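Local coordinates for hypothetical protein (PDB 4M8R) that is of unknown function but belongs to the DUF4784 family, joining an N-terminal Ig-like domain to a WD40-like, probably beta-propeller, domain, at residues F152-K160 with L199-I207. Residues are numbered along the deposited sequence; the frame is centred on the assembly and turned at random.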
loop_
_atom_site.group_PDB
_atom_site.type_symbol
_atom_site.label_atom_id
_atom_site.label_comp_id
_atom_site.label_asym_id
_atom_site.label_seq_id
_atom_site.Cartn_x
_atom_site.Cartn_y
_atom_site.Cartn_z
ATOM N N PHE A 152 5.370 16.995 33.700
ATOM C CA PHE A 152 5.330 16.419 32.352
ATOM C C PHE A 152 6.351 17.105 31.460
ATOM O O PHE A 152 6.398 18.328 31.379
ATOM C CB PHE A 152 3.919 16.548 31.761
ATOM C CG PHE A 152 3.616 15.594 30.629
ATOM C CD1 PHE A 152 4.010 14.262 30.674
ATOM C CD2 PHE A 152 2.866 16.021 29.539
ATOM C CE1 PHE A 152 3.701 13.394 29.641
ATOM C CE2 PHE A 152 2.548 15.154 28.506
ATOM C CZ PHE A 152 2.968 13.839 28.558
ATOM N N ARG A 153 7.155 16.296 30.781
ATOM C CA ARG A 153 8.419 16.742 30.216
ATOM C C ARG A 153 8.679 16.049 28.886
ATOM O O ARG A 153 8.200 14.940 28.666
ATOM C CB ARG A 153 9.511 16.361 31.205
ATOM C CG ARG A 153 10.793 17.152 31.124
ATOM C CD ARG A 153 11.629 16.872 32.363
ATOM N NE ARG A 153 11.968 15.450 32.478
ATOM C CZ ARG A 153 13.197 14.938 32.380
ATOM N NH1 ARG A 153 14.260 15.714 32.171
ATOM N NH2 ARG A 153 13.368 13.628 32.504
ATOM N N SER A 154 9.446 16.693 28.010
ATOM C CA SER A 154 9.875 16.083 26.750
ATOM C C SER A 154 8.667 15.645 25.932
ATOM O O SER A 154 8.588 14.513 25.450
ATOM C CB SER A 154 10.798 14.893 27.029
ATOM O OG SER A 154 11.427 14.450 25.843
ATOM N N VAL A 155 7.728 16.564 25.776
ATOM C CA VAL A 155 6.420 16.235 25.239
ATOM C C VAL A 155 6.453 16.106 23.721
ATOM O O VAL A 155 6.943 16.990 23.022
ATOM C CB VAL A 155 5.381 17.279 25.667
ATOM C CG1 VAL A 155 4.009 16.917 25.125
ATOM C CG2 VAL A 155 5.351 17.372 27.187
ATOM N N VAL A 156 5.916 14.995 23.227
ATOM C CA VAL A 156 5.916 14.677 21.806
ATOM C C VAL A 156 4.602 14.023 21.415
ATOM O O VAL A 156 3.807 13.643 22.275
ATOM C CB VAL A 156 7.059 13.710 21.446
ATOM C CG1 VAL A 156 8.405 14.351 21.720
ATOM C CG2 VAL A 156 6.934 12.402 22.218
ATOM N N ASN A 157 4.389 13.881 20.112
ATOM C CA ASN A 157 3.182 13.264 19.589
ATOM C C ASN A 157 3.525 12.122 18.660
ATOM O O ASN A 157 4.451 12.219 17.865
ATOM C CB ASN A 157 2.359 14.293 18.822
ATOM C CG ASN A 157 1.243 13.660 17.996
ATOM O OD1 ASN A 157 1.297 13.656 16.766
ATOM N ND2 ASN A 157 0.222 13.128 18.670
ATOM N N LEU A 158 2.786 11.025 18.778
ATOM C CA LEU A 158 2.799 9.996 17.756
ATOM C C LEU A 158 1.606 10.256 16.866
ATOM O O LEU A 158 0.475 10.270 17.336
ATOM C CB LEU A 158 2.711 8.603 18.372
ATOM C CG LEU A 158 2.648 7.452 17.365
ATOM C CD1 LEU A 158 3.845 7.472 16.425
ATOM C CD2 LEU A 158 2.564 6.129 18.109
ATOM N N GLN A 159 1.850 10.464 15.580
ATOM C CA GLN A 159 0.788 10.878 14.680
ATOM C C GLN A 159 -0.431 9.959 14.779
ATOM O O GLN A 159 -0.297 8.743 14.905
ATOM C CB GLN A 159 1.284 10.977 13.234
ATOM C CG GLN A 159 1.829 9.686 12.638
ATOM C CD GLN A 159 2.003 9.754 11.125
ATOM O OE1 GLN A 159 1.703 10.771 10.491
ATOM N NE2 GLN A 159 2.487 8.659 10.537
ATOM N N LYS A 160 -1.612 10.575 14.747
ATOM C CA LYS A 160 -2.918 9.894 14.761
ATOM C C LYS A 160 -3.375 9.371 16.116
ATOM O O LYS A 160 -4.473 8.843 16.214
ATOM C CB LYS A 160 -2.990 8.772 13.719
ATOM C CG LYS A 160 -2.678 9.226 12.304
ATOM C CD LYS A 160 -2.772 8.064 11.336
ATOM C CE LYS A 160 -2.488 8.512 9.915
ATOM N NZ LYS A 160 -2.450 7.343 8.994
ATOM N N LEU A 199 12.871 10.074 25.794
ATOM C CA LEU A 199 12.085 9.567 24.687
ATOM C C LEU A 199 12.873 9.840 23.421
ATOM O O LEU A 199 13.674 10.777 23.366
ATOM C CB LEU A 199 10.741 10.274 24.603
ATOM C CG LEU A 199 9.775 10.039 25.758
ATOM C CD1 LEU A 199 8.468 10.765 25.475
ATOM C CD2 LEU A 199 9.528 8.553 25.969
ATOM N N VAL A 200 12.643 9.027 22.401
ATOM C CA VAL A 200 13.330 9.187 21.130
ATOM C C VAL A 200 12.304 9.170 20.003
ATOM O O VAL A 200 11.546 8.209 19.856
ATOM C CB VAL A 200 14.373 8.083 20.908
ATOM C CG1 VAL A 200 15.195 8.369 19.661
ATOM C CG2 VAL A 200 15.292 7.968 22.121
ATOM N N ILE A 201 12.290 10.242 19.218
ATOM C CA ILE A 201 11.355 10.378 18.121
ATOM C C ILE A 201 12.082 10.324 16.781
ATOM O O ILE A 201 13.309 10.299 16.737
ATOM C CB ILE A 201 10.553 11.684 18.241
ATOM C CG1 ILE A 201 11.474 12.904 18.301
ATOM C CG2 ILE A 201 9.678 11.635 19.486
ATOM C CD1 ILE A 201 10.720 14.211 18.237
ATOM N N GLY A 202 11.315 10.292 15.694
ATOM C CA GLY A 202 11.880 10.326 14.350
ATOM C C GLY A 202 12.068 8.983 13.663
ATOM O O GLY A 202 12.577 8.945 12.546
ATOM N N SER A 203 11.676 7.880 14.301
ATOM C CA SER A 203 11.831 6.564 13.669
ATOM C C SER A 203 10.931 6.437 12.450
ATOM O O SER A 203 11.295 5.789 11.471
ATOM C CB SER A 203 11.531 5.426 14.646
ATOM O OG SER A 203 10.177 5.438 15.056
ATOM N N GLY A 204 9.764 7.062 12.511
ATOM C CA GLY A 204 8.807 7.005 11.415
ATOM C C GLY A 204 7.396 6.853 11.943
ATOM O O GLY A 204 6.523 7.672 11.643
ATOM N N ASN A 205 7.168 5.809 12.737
ATOM C CA ASN A 205 5.844 5.564 13.294
ATOM C C ASN A 205 5.875 4.915 14.679
ATOM O O ASN A 205 4.974 4.157 15.044
ATOM C CB ASN A 205 5.020 4.717 12.312
ATOM C CG ASN A 205 3.550 5.098 12.309
ATOM O OD1 ASN A 205 3.195 6.226 11.956
ATOM N ND2 ASN A 205 2.687 4.165 12.709
ATOM N N ASP A 206 6.903 5.234 15.458
ATOM C CA ASP A 206 7.049 4.689 16.811
ATOM C C ASP A 206 7.744 5.697 17.713
ATOM O O ASP A 206 8.535 6.510 17.241
ATOM C CB ASP A 206 7.855 3.383 16.794
ATOM C CG ASP A 206 7.172 2.274 15.998
ATOM O OD1 ASP A 206 7.379 2.207 14.761
ATOM O OD2 ASP A 206 6.440 1.461 16.608
ATOM N N ILE A 207 7.424 5.651 19.002
ATOM C CA ILE A 207 8.152 6.404 20.009
ATOM C C ILE A 207 8.993 5.403 20.776
ATOM O O ILE A 207 8.469 4.414 21.296
ATOM C CB ILE A 207 7.229 7.102 21.029
ATOM C CG1 ILE A 207 6.150 7.937 20.337
ATOM C CG2 ILE A 207 8.056 7.965 21.975
ATOM C CD1 ILE A 207 6.665 9.121 19.556
#
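V156 turns CG1 anti to its carbonyl carbon (chi1 -63°), while I201 holds CG2, its short branch, in the same relation to its own carbonyl carbon, and these two methyls meet across the contact. V156 CG1 lies 3.7 Å from I201 CG2. The other methyl, V156 CG2, reaches L199 CD1 at 4.0 Å and also touches I207 CD1, so a compact branched valine fits among three larger aliphatic side chains. Two residues on, L158 again turns to the other segment: its CB rests 4.0 Å from I207 CG1, and its CD1 covers the backbone at N205, 3.7 Å from N205 C, a flat surface well matched to a leucine methyl. Where the segments become more accessible, the contact turns polar. The extended chain of Q159 carries NE2 to N205 OD1 at 2.9 Å, in a nearly straight bond (174°) that approaches close to the carbonyl axis, with the two amide planes 72° apart. A leucine in place of Q159 would probably leave N205 OD1 without this donor and the N205 amide freer to turn. G202 and G204 suit the bend between these groups because their backbone angles would press any CB against the preceding carbonyl oxygen. Within that bend S203 OG donates to D206 O at 2.9 Å. In the WD40-like domain, the contact joins two sheets through side chains, consistent with the packing of neighbouring blades in a beta-propeller: strand 153-156 is the outermost strand of its sheet and pairs with strand 163-170, whereas strand 196-201 lies between strands 208-212 and 262-264.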